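Local coordinates for conserved domain protein (PDB 2I7R), which is of unknown function but belongs to the glyoxalase/bleomycin resistance/dioxygenase superfamily and assembles as a dimer whose beta-sheets continue across the subunit interface, at residues A[4-9]-A[44-49]; A[10-15]-A[58-63]; A[21-26]-A[105-110]; A[66-71]-A[111-116]; A[73-78]-A[90-95]. All blocks are in the same frame, centred on the assembly; numbering follows the deposited sequence.

Interaction 1: A[4-9]-A[44-49]; sequences MNLNQL and GSHCLM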
# COMPACT_ATOMS: atom_id res chain seq x y z
N MSE A 4 -9.23 13.50 -3.36
CA MSE A 4 -8.11 12.60 -2.88
C MSE A 4 -8.00 11.30 -3.67
O MSE A 4 -9.01 10.67 -3.99
CB MSE A 4 -8.29 12.24 -1.40
CG MSE A 4 -7.85 13.26 -0.37
SE MSE A 4 -8.14 12.51 1.46
CE MSE A 4 -9.75 11.43 1.06
N ASN A 5 -6.77 10.87 -3.93
CA ASN A 5 -6.51 9.68 -4.75
C ASN A 5 -5.23 8.96 -4.31
O ASN A 5 -4.11 9.46 -4.56
CB ASN A 5 -6.47 10.04 -6.25
CG ASN A 5 -6.40 8.82 -7.17
OD1 ASN A 5 -7.07 7.81 -6.95
ND2 ASN A 5 -5.61 8.93 -8.24
N LEU A 6 -5.41 7.84 -3.63
CA LEU A 6 -4.32 6.94 -3.24
C LEU A 6 -3.76 6.29 -4.50
O LEU A 6 -4.40 5.45 -5.08
CB LEU A 6 -4.80 5.88 -2.23
CG LEU A 6 -3.89 4.73 -1.81
CD1 LEU A 6 -2.53 5.22 -1.42
CD2 LEU A 6 -4.53 3.98 -0.66
N ASN A 7 -2.53 6.68 -4.83
CA ASN A 7 -1.92 6.68 -6.18
C ASN A 7 -0.65 5.85 -6.22
O ASN A 7 -0.28 5.33 -7.25
CB ASN A 7 -1.44 8.13 -6.50
CG ASN A 7 -2.18 8.73 -7.62
OD1 ASN A 7 -3.28 8.30 -7.91
ND2 ASN A 7 -1.61 9.72 -8.26
N GLN A 8 0.07 5.87 -5.10
CA GLN A 8 1.42 5.35 -5.03
C GLN A 8 1.68 4.77 -3.64
O GLN A 8 1.30 5.35 -2.62
CB GLN A 8 2.42 6.48 -5.32
CG GLN A 8 3.86 6.05 -5.32
CD GLN A 8 4.83 7.19 -5.70
OE1 GLN A 8 4.54 8.01 -6.58
NE2 GLN A 8 5.99 7.22 -5.05
N LEU A 9 2.35 3.63 -3.61
CA LEU A 9 2.73 3.03 -2.36
C LEU A 9 4.22 2.76 -2.46
O LEU A 9 4.69 2.20 -3.46
CB LEU A 9 1.94 1.72 -2.16
CG LEU A 9 2.39 0.77 -1.05
CD1 LEU A 9 2.11 1.37 0.35
CD2 LEU A 9 1.70 -0.57 -1.22
N GLY A 44 -1.70 -1.08 -13.39
CA GLY A 44 -2.98 -0.49 -13.77
C GLY A 44 -2.93 0.99 -13.46
O GLY A 44 -2.13 1.71 -14.02
N SER A 45 -3.76 1.40 -12.50
CA SER A 45 -3.97 2.80 -12.12
C SER A 45 -3.19 3.18 -10.88
O SER A 45 -3.46 4.24 -10.28
CB SER A 45 -5.45 2.97 -11.74
OG SER A 45 -5.74 2.17 -10.57
N HIS A 46 -2.25 2.34 -10.46
CA HIS A 46 -1.55 2.55 -9.18
C HIS A 46 -0.07 2.28 -9.40
O HIS A 46 0.29 1.42 -10.20
CB HIS A 46 -2.16 1.58 -8.16
CG HIS A 46 -2.02 1.97 -6.71
ND1 HIS A 46 -0.79 2.18 -6.10
CD2 HIS A 46 -2.95 2.12 -5.74
CE1 HIS A 46 -0.98 2.47 -4.82
NE2 HIS A 46 -2.28 2.43 -4.58
N CYS A 47 0.80 3.05 -8.76
CA CYS A 47 2.24 2.79 -8.82
C CYS A 47 2.72 2.18 -7.52
O CYS A 47 2.20 2.48 -6.47
CB CYS A 47 3.04 4.06 -9.05
SG CYS A 47 2.96 4.60 -10.72
N LEU A 48 3.73 1.34 -7.62
CA LEU A 48 4.35 0.75 -6.46
C LEU A 48 5.86 1.00 -6.58
O LEU A 48 6.49 0.52 -7.51
CB LEU A 48 4.00 -0.76 -6.40
CG LEU A 48 4.60 -1.72 -5.34
CD1 LEU A 48 4.08 -1.45 -3.94
CD2 LEU A 48 4.26 -3.16 -5.70
N MSE A 49 6.43 1.76 -5.65
CA MSE A 49 7.88 1.98 -5.62
C MSE A 49 8.59 1.08 -4.57
O MSE A 49 8.05 0.76 -3.50
CB MSE A 49 8.20 3.45 -5.29
CG MSE A 49 8.06 4.44 -6.45
SE MSE A 49 6.48 4.28 -7.58
CE MSE A 49 6.63 6.14 -8.42

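Interaction 2: A[10-15]-A[58-63]; sequences DIIVSN and LENFQS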
# COMPACT_ATOMS: atom_id res chain seq x y z
N ASP A 10 4.97 3.21 -1.46
CA ASP A 10 6.39 2.88 -1.41
C ASP A 10 6.63 1.80 -0.37
O ASP A 10 6.08 1.86 0.71
CB ASP A 10 7.26 4.07 -1.02
CG ASP A 10 7.05 5.29 -1.89
OD1 ASP A 10 6.37 5.21 -2.93
OD2 ASP A 10 7.59 6.34 -1.49
N ILE A 11 7.51 0.87 -0.69
CA ILE A 11 8.02 -0.12 0.26
C ILE A 11 9.51 0.16 0.46
O ILE A 11 10.28 0.19 -0.52
CB ILE A 11 7.87 -1.60 -0.26
CG1 ILE A 11 6.49 -1.87 -0.90
CG2 ILE A 11 8.25 -2.61 0.87
CD1 ILE A 11 5.29 -1.54 0.03
N ILE A 12 9.90 0.35 1.71
CA ILE A 12 11.30 0.62 2.04
C ILE A 12 12.01 -0.72 2.31
O ILE A 12 11.57 -1.51 3.19
CB ILE A 12 11.43 1.52 3.27
CG1 ILE A 12 10.56 2.77 3.16
CG2 ILE A 12 12.88 1.86 3.57
CD1 ILE A 12 10.58 3.41 1.78
N VAL A 13 13.06 -0.98 1.53
CA VAL A 13 13.81 -2.25 1.56
C VAL A 13 15.32 -1.97 1.38
O VAL A 13 15.69 -0.99 0.75
CB VAL A 13 13.28 -3.26 0.49
CG1 VAL A 13 11.79 -3.58 0.72
CG2 VAL A 13 13.52 -2.77 -0.97
N SER A 14 16.18 -2.84 1.92
CA SER A 14 17.63 -2.61 1.79
C SER A 14 18.22 -3.07 0.46
O SER A 14 19.27 -2.57 0.03
CB SER A 14 18.39 -3.28 2.93
OG SER A 14 18.20 -4.68 2.84
N ASN A 15 17.55 -3.99 -0.22
CA ASN A 15 18.13 -4.55 -1.44
C ASN A 15 17.16 -4.45 -2.61
O ASN A 15 16.57 -5.44 -3.05
CB ASN A 15 18.57 -5.99 -1.21
CG ASN A 15 19.41 -6.53 -2.35
OD1 ASN A 15 19.53 -5.91 -3.42
ND2 ASN A 15 19.98 -7.71 -2.15
N LEU A 58 12.13 6.20 9.43
CA LEU A 58 11.32 4.96 9.54
C LEU A 58 12.24 3.75 9.41
O LEU A 58 13.44 3.90 9.15
CB LEU A 58 10.17 4.95 8.50
CG LEU A 58 10.47 5.23 7.01
CD1 LEU A 58 11.58 4.37 6.52
CD2 LEU A 58 9.25 5.05 6.11
N GLU A 59 11.69 2.55 9.55
CA GLU A 59 12.48 1.34 9.43
C GLU A 59 12.20 0.64 8.10
O GLU A 59 11.20 0.94 7.45
CB GLU A 59 12.16 0.41 10.61
CG GLU A 59 12.29 1.07 11.94
CD GLU A 59 11.96 0.14 13.10
OE1 GLU A 59 11.24 -0.85 12.90
OE2 GLU A 59 12.41 0.38 14.22
N ASN A 60 13.06 -0.26 7.67
CA ASN A 60 12.71 -1.11 6.55
C ASN A 60 11.45 -1.92 6.87
O ASN A 60 11.10 -2.20 8.05
CB ASN A 60 13.87 -2.02 6.11
CG ASN A 60 15.07 -1.21 5.63
OD1 ASN A 60 14.97 -0.02 5.35
ND2 ASN A 60 16.21 -1.84 5.59
N PHE A 61 10.75 -2.24 5.79
CA PHE A 61 9.51 -2.95 5.85
C PHE A 61 9.80 -4.30 6.46
O PHE A 61 10.78 -4.92 6.10
CB PHE A 61 8.90 -3.15 4.45
CG PHE A 61 7.60 -3.91 4.48
CD1 PHE A 61 6.44 -3.29 4.97
CD2 PHE A 61 7.53 -5.24 4.10
CE1 PHE A 61 5.22 -3.99 5.02
CE2 PHE A 61 6.31 -5.96 4.17
CZ PHE A 61 5.16 -5.34 4.62
N GLN A 62 8.95 -4.72 7.37
CA GLN A 62 8.99 -6.05 7.93
C GLN A 62 7.79 -6.89 7.45
O GLN A 62 7.94 -7.76 6.59
CB GLN A 62 9.09 -5.95 9.46
CG GLN A 62 10.54 -5.50 9.88
CD GLN A 62 10.70 -5.22 11.37
OE1 GLN A 62 10.14 -5.93 12.21
NE2 GLN A 62 11.49 -4.17 11.70
N SER A 63 6.61 -6.62 7.97
CA SER A 63 5.45 -7.43 7.59
C SER A 63 4.19 -6.59 7.77
O SER A 63 4.28 -5.41 8.05
CB SER A 63 5.39 -8.74 8.42
OG SER A 63 4.56 -9.74 7.80

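Interaction 3: A[21-26]-A[105-110]; sequences ADLEHI and QGPAGL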
# COMPACT_ATOMS: atom_id res chain seq x y z
N ALA A 21 13.76 -7.53 -8.86
CA ALA A 21 13.83 -8.71 -9.72
C ALA A 21 12.76 -9.76 -9.35
O ALA A 21 12.06 -10.30 -10.20
CB ALA A 21 15.21 -9.31 -9.66
N ASP A 22 12.61 -10.00 -8.05
CA ASP A 22 11.60 -10.95 -7.55
C ASP A 22 10.16 -10.51 -7.86
O ASP A 22 9.33 -11.32 -8.26
CB ASP A 22 11.75 -11.14 -6.04
CG ASP A 22 13.02 -11.88 -5.65
OD1 ASP A 22 13.69 -12.42 -6.54
OD2 ASP A 22 13.34 -11.91 -4.44
N LEU A 23 9.88 -9.24 -7.62
CA LEU A 23 8.58 -8.63 -7.91
C LEU A 23 8.23 -8.68 -9.40
O LEU A 23 7.09 -8.96 -9.75
CB LEU A 23 8.55 -7.20 -7.37
CG LEU A 23 7.32 -6.70 -6.60
CD1 LEU A 23 6.60 -7.79 -5.76
CD2 LEU A 23 7.63 -5.43 -5.76
N GLU A 24 9.21 -8.48 -10.29
CA GLU A 24 8.99 -8.66 -11.75
C GLU A 24 8.53 -10.08 -12.15
O GLU A 24 7.65 -10.21 -12.99
CB GLU A 24 10.23 -8.27 -12.55
CG GLU A 24 10.72 -6.87 -12.22
CD GLU A 24 11.92 -6.42 -13.05
OE1 GLU A 24 12.89 -7.19 -13.21
OE2 GLU A 24 11.88 -5.26 -13.52
N HIS A 25 9.13 -11.13 -11.57
CA HIS A 25 8.68 -12.49 -11.86
C HIS A 25 7.27 -12.70 -11.32
O HIS A 25 6.41 -13.25 -12.01
CB HIS A 25 9.63 -13.54 -11.29
CG HIS A 25 10.97 -13.55 -11.94
ND1 HIS A 25 12.11 -13.14 -11.28
CD2 HIS A 25 11.36 -13.90 -13.19
CE1 HIS A 25 13.15 -13.24 -12.10
NE2 HIS A 25 12.72 -13.71 -13.26
N ILE A 26 7.02 -12.24 -10.09
CA ILE A 26 5.69 -12.42 -9.52
C ILE A 26 4.60 -11.68 -10.31
O ILE A 26 3.52 -12.22 -10.52
CB ILE A 26 5.66 -12.00 -8.07
CG1 ILE A 26 6.46 -13.01 -7.24
CG2 ILE A 26 4.19 -11.84 -7.58
CD1 ILE A 26 6.93 -12.47 -5.94
N GLN A 105 3.26 -15.31 -1.37
CA GLN A 105 4.30 -14.70 -0.57
C GLN A 105 5.13 -13.89 -1.52
O GLN A 105 5.67 -14.45 -2.48
CB GLN A 105 5.17 -15.76 0.12
CG GLN A 105 6.21 -15.18 1.09
CD GLN A 105 5.56 -14.33 2.18
OE1 GLN A 105 4.81 -14.82 3.04
NE2 GLN A 105 5.83 -13.03 2.13
N GLY A 106 5.21 -12.58 -1.31
CA GLY A 106 6.11 -11.76 -2.14
C GLY A 106 7.45 -11.61 -1.44
O GLY A 106 7.61 -12.12 -0.31
N PRO A 107 8.44 -10.92 -2.08
CA PRO A 107 9.76 -10.76 -1.42
C PRO A 107 9.69 -9.80 -0.25
O PRO A 107 8.75 -9.00 -0.19
CB PRO A 107 10.64 -10.18 -2.53
CG PRO A 107 9.67 -9.39 -3.37
CD PRO A 107 8.42 -10.27 -3.41
N ALA A 108 10.65 -9.88 0.69
CA ALA A 108 10.78 -8.86 1.75
C ALA A 108 9.60 -8.75 2.69
O ALA A 108 9.30 -7.66 3.21
CB ALA A 108 11.10 -7.47 1.16
N GLY A 109 8.92 -9.87 2.94
CA GLY A 109 7.77 -9.86 3.84
C GLY A 109 6.46 -9.48 3.13
O GLY A 109 5.40 -9.58 3.76
N LEU A 110 6.50 -9.07 1.86
CA LEU A 110 5.25 -8.61 1.18
C LEU A 110 4.39 -9.81 0.89
O LEU A 110 4.93 -10.88 0.62
CB LEU A 110 5.50 -7.90 -0.14
CG LEU A 110 6.36 -6.64 -0.02
CD1 LEU A 110 6.97 -6.29 -1.33
CD2 LEU A 110 5.53 -5.55 0.56

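Interaction 4: A[66-71]-A[111-116]; sequences IIHIEV and VLDFYR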
# COMPACT_ATOMS: atom_id res chain seq x y z
N ILE A 66 -1.15 -6.52 2.92
CA ILE A 66 -1.54 -7.30 1.74
C ILE A 66 -1.84 -6.30 0.63
O ILE A 66 -2.59 -5.35 0.81
CB ILE A 66 -2.77 -8.22 2.03
CG1 ILE A 66 -2.40 -9.25 3.14
CG2 ILE A 66 -3.25 -8.92 0.77
CD1 ILE A 66 -3.54 -10.12 3.63
N ILE A 67 -1.19 -6.52 -0.51
CA ILE A 67 -1.33 -5.70 -1.70
C ILE A 67 -2.24 -6.50 -2.62
O ILE A 67 -1.82 -7.56 -3.13
CB ILE A 67 0.06 -5.53 -2.38
CG1 ILE A 67 0.97 -4.55 -1.60
CG2 ILE A 67 -0.09 -5.15 -3.81
CD1 ILE A 67 2.44 -4.73 -2.02
N HIS A 68 -3.47 -6.01 -2.81
CA HIS A 68 -4.47 -6.71 -3.65
C HIS A 68 -4.44 -6.18 -5.06
O HIS A 68 -4.55 -4.96 -5.29
CB HIS A 68 -5.90 -6.56 -3.12
CG HIS A 68 -6.09 -7.06 -1.71
ND1 HIS A 68 -6.62 -8.30 -1.42
CD2 HIS A 68 -5.87 -6.46 -0.52
CE1 HIS A 68 -6.66 -8.46 -0.11
NE2 HIS A 68 -6.23 -7.35 0.46
N ILE A 69 -4.34 -7.10 -6.02
CA ILE A 69 -4.29 -6.75 -7.43
C ILE A 69 -5.46 -7.40 -8.14
O ILE A 69 -5.57 -8.66 -8.20
CB ILE A 69 -2.95 -7.16 -8.09
CG1 ILE A 69 -1.79 -6.50 -7.33
CG2 ILE A 69 -2.93 -6.78 -9.63
CD1 ILE A 69 -0.42 -7.07 -7.63
N GLU A 70 -6.37 -6.57 -8.66
CA GLU A 70 -7.49 -7.10 -9.41
C GLU A 70 -7.05 -7.56 -10.82
O GLU A 70 -6.40 -6.82 -11.56
CB GLU A 70 -8.64 -6.11 -9.49
CG GLU A 70 -9.97 -6.82 -9.77
CD GLU A 70 -11.18 -5.91 -9.63
OE1 GLU A 70 -11.00 -4.68 -9.42
OE2 GLU A 70 -12.31 -6.44 -9.73
N VAL A 71 -7.38 -8.81 -11.15
CA VAL A 71 -6.95 -9.42 -12.41
C VAL A 71 -8.16 -10.03 -13.13
O VAL A 71 -9.20 -10.25 -12.50
CB VAL A 71 -5.88 -10.53 -12.17
CG1 VAL A 71 -4.61 -9.94 -11.63
CG2 VAL A 71 -6.43 -11.64 -11.25
N VAL A 111 3.08 -9.61 0.94
CA VAL A 111 2.06 -10.60 0.59
C VAL A 111 1.16 -9.97 -0.49
O VAL A 111 0.72 -8.82 -0.39
CB VAL A 111 1.18 -11.00 1.84
CG1 VAL A 111 0.00 -11.93 1.42
CG2 VAL A 111 2.05 -11.62 3.03
N LEU A 112 0.90 -10.74 -1.53
CA LEU A 112 0.13 -10.22 -2.66
C LEU A 112 -1.12 -11.06 -2.81
O LEU A 112 -1.08 -12.28 -2.59
CB LEU A 112 0.96 -10.20 -3.96
CG LEU A 112 2.04 -9.09 -4.00
CD1 LEU A 112 3.27 -9.51 -3.23
CD2 LEU A 112 2.44 -8.72 -5.45
N ASP A 113 -2.21 -10.40 -3.17
CA ASP A 113 -3.45 -11.10 -3.53
C ASP A 113 -3.80 -10.76 -4.96
O ASP A 113 -3.96 -9.60 -5.30
CB ASP A 113 -4.58 -10.68 -2.58
CG ASP A 113 -5.93 -11.28 -2.95
OD1 ASP A 113 -5.97 -12.39 -3.50
OD2 ASP A 113 -6.96 -10.63 -2.68
N PHE A 114 -3.86 -11.79 -5.81
CA PHE A 114 -4.43 -11.65 -7.15
C PHE A 114 -5.90 -12.10 -7.07
O PHE A 114 -6.18 -13.26 -6.77
CB PHE A 114 -3.63 -12.49 -8.15
CG PHE A 114 -2.17 -12.08 -8.25
CD1 PHE A 114 -1.77 -11.13 -9.18
CD2 PHE A 114 -1.22 -12.65 -7.42
CE1 PHE A 114 -0.42 -10.76 -9.29
CE2 PHE A 114 0.15 -12.29 -7.51
CZ PHE A 114 0.55 -11.34 -8.44
N TYR A 115 -6.83 -11.18 -7.32
CA TYR A 115 -8.25 -11.45 -7.08
C TYR A 115 -9.16 -10.93 -8.22
O TYR A 115 -8.75 -10.10 -9.01
CB TYR A 115 -8.71 -10.89 -5.70
CG TYR A 115 -9.01 -9.39 -5.70
CD1 TYR A 115 -10.32 -8.92 -5.67
CD2 TYR A 115 -7.97 -8.47 -5.77
CE1 TYR A 115 -10.58 -7.54 -5.69
CE2 TYR A 115 -8.21 -7.12 -5.78
CZ TYR A 115 -9.52 -6.65 -5.74
OH TYR A 115 -9.71 -5.30 -5.77
N ARG A 116 -10.37 -11.46 -8.27
CA ARG A 116 -11.43 -10.94 -9.15
C ARG A 116 -12.78 -11.06 -8.49
O ARG A 116 -12.98 -11.88 -7.63
CB ARG A 116 -11.43 -11.59 -10.57
CG ARG A 116 -11.29 -13.08 -10.59
CD ARG A 116 -11.65 -13.69 -12.01
NE ARG A 116 -13.07 -13.59 -12.18
CZ ARG A 116 -13.97 -14.39 -11.61
NH1 ARG A 116 -13.62 -15.46 -10.90
NH2 ARG A 116 -15.26 -14.12 -11.78

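Interaction 5: A[73-78]-A[90-95]; sequences DVDQNY and HGPTVT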
# COMPACT_ATOMS: atom_id res chain seq x y z
N ASP A 73 -7.99 -13.14 -14.75
CA ASP A 73 -7.94 -14.59 -14.61
C ASP A 73 -7.01 -14.99 -13.46
O ASP A 73 -5.79 -14.98 -13.62
CB ASP A 73 -7.50 -15.25 -15.94
CG ASP A 73 -7.79 -16.77 -16.00
OD1 ASP A 73 -7.88 -17.44 -14.96
OD2 ASP A 73 -7.90 -17.30 -17.13
N VAL A 74 -7.61 -15.37 -12.33
CA VAL A 74 -6.90 -15.74 -11.12
C VAL A 74 -6.16 -17.07 -11.27
O VAL A 74 -5.01 -17.23 -10.84
CB VAL A 74 -7.83 -15.76 -9.88
CG1 VAL A 74 -7.12 -16.27 -8.63
CG2 VAL A 74 -8.39 -14.37 -9.63
N ASP A 75 -6.84 -18.01 -11.92
CA ASP A 75 -6.33 -19.36 -12.12
C ASP A 75 -5.17 -19.42 -13.09
O ASP A 75 -4.22 -20.14 -12.84
CB ASP A 75 -7.48 -20.28 -12.55
CG ASP A 75 -8.59 -20.31 -11.51
OD1 ASP A 75 -8.49 -21.13 -10.59
OD2 ASP A 75 -9.51 -19.46 -11.58
N GLN A 76 -5.20 -18.62 -14.14
CA GLN A 76 -4.03 -18.48 -15.00
C GLN A 76 -2.79 -17.90 -14.25
O GLN A 76 -1.68 -18.40 -14.45
CB GLN A 76 -4.33 -17.73 -16.30
CG GLN A 76 -3.22 -17.88 -17.37
CD GLN A 76 -2.80 -19.37 -17.65
OE1 GLN A 76 -3.64 -20.23 -18.03
NE2 GLN A 76 -1.49 -19.67 -17.46
N ASN A 77 -2.97 -16.88 -13.40
CA ASN A 77 -1.89 -16.39 -12.55
C ASN A 77 -1.37 -17.48 -11.63
O ASN A 77 -0.16 -17.63 -11.46
CB ASN A 77 -2.32 -15.17 -11.73
CG ASN A 77 -2.28 -13.89 -12.54
OD1 ASN A 77 -1.22 -13.32 -12.75
ND2 ASN A 77 -3.44 -13.47 -13.04
N TYR A 78 -2.30 -18.25 -11.08
CA TYR A 78 -1.96 -19.40 -10.25
C TYR A 78 -1.00 -20.36 -10.92
O TYR A 78 0.04 -20.67 -10.35
CB TYR A 78 -3.21 -20.15 -9.82
CG TYR A 78 -2.98 -21.24 -8.82
CD1 TYR A 78 -2.16 -21.02 -7.72
CD2 TYR A 78 -3.58 -22.49 -8.98
CE1 TYR A 78 -1.96 -22.00 -6.78
CE2 TYR A 78 -3.38 -23.50 -8.03
CZ TYR A 78 -2.56 -23.23 -6.93
OH TYR A 78 -2.35 -24.18 -5.96
N HIS A 90 -2.43 -19.22 -0.07
CA HIS A 90 -3.82 -19.68 -0.10
C HIS A 90 -4.15 -19.79 -1.58
O HIS A 90 -4.06 -18.79 -2.29
CB HIS A 90 -4.75 -18.65 0.62
CG HIS A 90 -5.90 -19.26 1.36
ND1 HIS A 90 -7.22 -18.95 1.07
CD2 HIS A 90 -5.94 -20.15 2.38
CE1 HIS A 90 -8.02 -19.63 1.87
NE2 HIS A 90 -7.27 -20.37 2.68
N GLY A 91 -4.45 -21.01 -2.04
CA GLY A 91 -4.65 -21.39 -3.48
C GLY A 91 -5.92 -20.72 -3.91
O GLY A 91 -6.54 -20.07 -3.05
N PRO A 92 -6.30 -20.79 -5.21
CA PRO A 92 -7.51 -19.99 -5.49
C PRO A 92 -8.71 -20.47 -4.66
O PRO A 92 -8.91 -21.66 -4.48
CB PRO A 92 -7.72 -20.16 -7.00
CG PRO A 92 -6.39 -20.63 -7.54
CD PRO A 92 -5.79 -21.45 -6.42
N THR A 93 -9.43 -19.53 -4.07
CA THR A 93 -10.66 -19.82 -3.38
C THR A 93 -11.66 -18.72 -3.69
O THR A 93 -11.29 -17.66 -4.19
CB THR A 93 -10.48 -20.00 -1.86
OG1 THR A 93 -9.85 -18.84 -1.29
CG2 THR A 93 -9.62 -21.21 -1.56
N VAL A 94 -12.93 -18.97 -3.44
CA VAL A 94 -13.96 -18.01 -3.79
C VAL A 94 -14.88 -17.77 -2.60
O VAL A 94 -15.10 -18.67 -1.79
CB VAL A 94 -14.73 -18.47 -5.07
CG1 VAL A 94 -15.58 -19.71 -4.78
CG2 VAL A 94 -15.55 -17.38 -5.63
N THR A 95 -15.40 -16.56 -2.48
CA THR A 95 -16.40 -16.30 -1.47
C THR A 95 -17.78 -16.59 -2.06
O THR A 95 -17.95 -16.62 -3.28
CB THR A 95 -16.37 -14.83 -0.96
OG1 THR A 95 -16.78 -13.92 -2.00
CG2 THR A 95 -14.98 -14.47 -0.44

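Interaction 1: A[4-9]-A[44-49]
Asn7, Leu9, Cys47 and Met49 supply the backbone bonds that hold strands 5-9 and 46-49 together as parallel neighbours. Cys47 N donates to Asn7 O over 2.9 Å in an almost straight bond (177°), Leu9 N to Cys47 O, and Met49 N to Leu9 O over 2.8 Å. Cys47 O is gripped twice: His46 ND1 donates to it over 3.0 Å; Cys47 O lies in the imidazole plane, while ND1 stands above the carbonyl plane, on the face opposite to Leu9 N. This bond fixes the rotation of the imidazole, which has the Asn7 peptide over one face and Leu9 N at its edge.

Among the side-chain contacts, Leu9 and Leu48, paired in register, run side by side, with Leu9 CD2 3.7 Å from Leu48 CD1. On the face that carries Gln8 and Cys47, the extended Gln8 is crossed at about a right angle by selenomethionine Met49; Met49 CE lies 3.4 Å from Gln8 OE1, while Gln8 NE2 turns to Asp10.

Strand 5-12, outermost of its sheet within the chain, pairs antiparallel with a strand of the second subunit. Strand 38-43 flanks 46-51 on the far side, and Ile67 of strand 65-70 packs on Leu9 and Leu48.

Interaction 2: A[10-15]-A[58-63]
Phe61 meets Ile11 at the root of its ring, where Ile11 CG2 lies 3.7 Å from Phe61 CB and 3.9 Å from CG; the backbone N of Ser63 sits over one ring face, toward the rim. The amide of Asn60 is the second flat group: its OD1 touches Ile12 CG2 at 3.3 Å while also accepting a bond from His54 NE2, and its ND2 lies beside Ser14 CB.

In this glyoxalase-superfamily chain, strand 5-12, outermost in its sheet within the chain, ends where the linker to the second sheet crosses it. Segment 58-63, which leads on to strand 65-70, makes the crossing at nearly a right angle. Ile12 points into the linker, and its CG1 is received between the two methyls of Leu58, CD1 at 3.9 Å and CD2 at 4.0 Å.

Phe61 CG stands anti to its own N (chi1 179°), which carries the ring away from Ile12 to pack on Leu110. The crossing is fastened by Phe61 N, which donates to Ile12 O over 2.8 Å at 174°.

Interaction 3: A[21-26]-A[105-110]
Pro107 presents its ring to Asp22, Leu23 and Ile26 of helix 16-27; Leu23 and Ile26 give the apolar part, Asp22 its CB and one carboxylate oxygen. Ile26 and Pro107 meet tip to tip, with Ile26 CD1 3.7 Å from Pro107 CD; the same methyl also reaches Gly106 CA at 4.0 Å. Leu23 comes in roughly perpendicular, bringing its CD1 to 3.9 Å from Pro107 CD. One turn before Ile26, Asp22 slides past the proline in the opposite sense, so that Asp22 CB lies 3.8 Å from both Pro107 CB and CG. Its carboxylate oxygen OD2 lies 3.7 Å from Pro107 CB, a van der Waals contact.

The polar interactions stay within each partner. In segment 105-110 the side chain of Gln105 folds back, and NE2 gives a nearly straight bond (171°) to Gly106 O, which lies in the plane of the Gln105 amide. Leu110 N bonds to Pro107 O over 3.0 Å, closing a four-residue turn around Ala108 and Gly109. Both central residues have positive phi, as a type I' turn requires.

Beyond the proline, Leu23 also rests on Leu48 and Leu50, and Ile26 on Phe114, so the helix touches strands of both sheets. The arrangement is that of a beta-hairpin turn, here joining antiparallel strands 100-105 and 111-116, packed against helix 16-27 of the glyoxalase-superfamily fold.

Interaction 4: A[66-71]-A[111-116]
His68 and Asp113 mark the tight centre of this parallel pairing. His68 ND1 donates over 2.7 Å onto the anti lone pair of Asp113 OD2, which lies near the imidazole plane, while ring and carboxylate planes stand almost perpendicular. The backbone is equally close here: Ile69 N points straight at Asp113 O, 2.6 Å away, and Asp113 N returns a bond to Ile67 O. Tyr115 belongs to the same packed part: the edge of His68 faces its ring in a T-shaped pair (centroids 5.9 Å apart). On the opposite sheet face, Ile69 CD1 touches both Leu112 CD2 and Phe114 CE1, each at 4.0 Å, and Val71 CG1 meets the edge of the Phe114 ring. Helix 16-27 covers this side through Ile26 and Leu27.

The more open side is that of Glu70 and Arg116. Tyr115 has chi1 81°, which brings one face of its ring against Glu70 CG, offset toward the rim. Arg116 leads away to a salt bridge with Glu100.

Polar ends on the His68 face also reach the second subunit: His68 NE2 bonds to Asp10 of that chain, and Tyr115 OH and Glu70 OE1 to its Asn7. The imidazole thus bridges carboxylates of both subunits, which would probably polarise it, and couples the sheet to the dimer interface.

Interaction 5: A[73-78]-A[90-95]
Pro92 packs against Val74, Asp75 and Tyr78 at the start of helix 74-84. Asp73 is the N-cap of that helix: its OD1 accepts from Gln76 N over 3.0 Å, approached from above the carboxylate plane, and its backbone O takes a bond from Asn77 ND2. Val74 follows, with CG1 4.3 Å from Pro92 CB. Asp75 then crosses the proline obliquely, with OD1 3.7 Å from Pro92 CG, while its OD2 lies near the like-charged Glu100.

This is helix-on-sheet packing at the rim of the fold: strand 88-94 is the outermost of its sheet within the chain, and it turns a corner at Pro92, beside the first turn of the helix.

One turn after Val74 comes Tyr78. Its CG is anti to the backbone N (chi1 -173°), which lays the ring across Pro92 at about a right angle. Pro92 CD stands 3.5 Å from the ring centroid and only 9° off the normal, a CH-pi contact over the middle of the face. Gly91 CA approaches Tyr78 CE1 at 4.3 Å.

Overall arrangement
Interactions 1 and 4 are the buried pair: each joins two parallel strands of one sheet through a backbone ladder, interaction 1 in the first sheet and interaction 4 in the second, and the two sheets touch between them. Interaction 2 continues strand 5-12 from interaction 1 to a partly exposed crossing with a single backbone bond. Interactions 3 and 5 instead set a proline against a helix and rely on van der Waals contacts, with one aspartate oxygen beside each proline; the centre of interaction 3 lies about 6 Å from the centre of the chain, whereas interaction 5 is at the surface. Val74 of interaction 5 packs on Arg116 of interaction 4. Interactions 1, 2 and 4 also touch the second subunit.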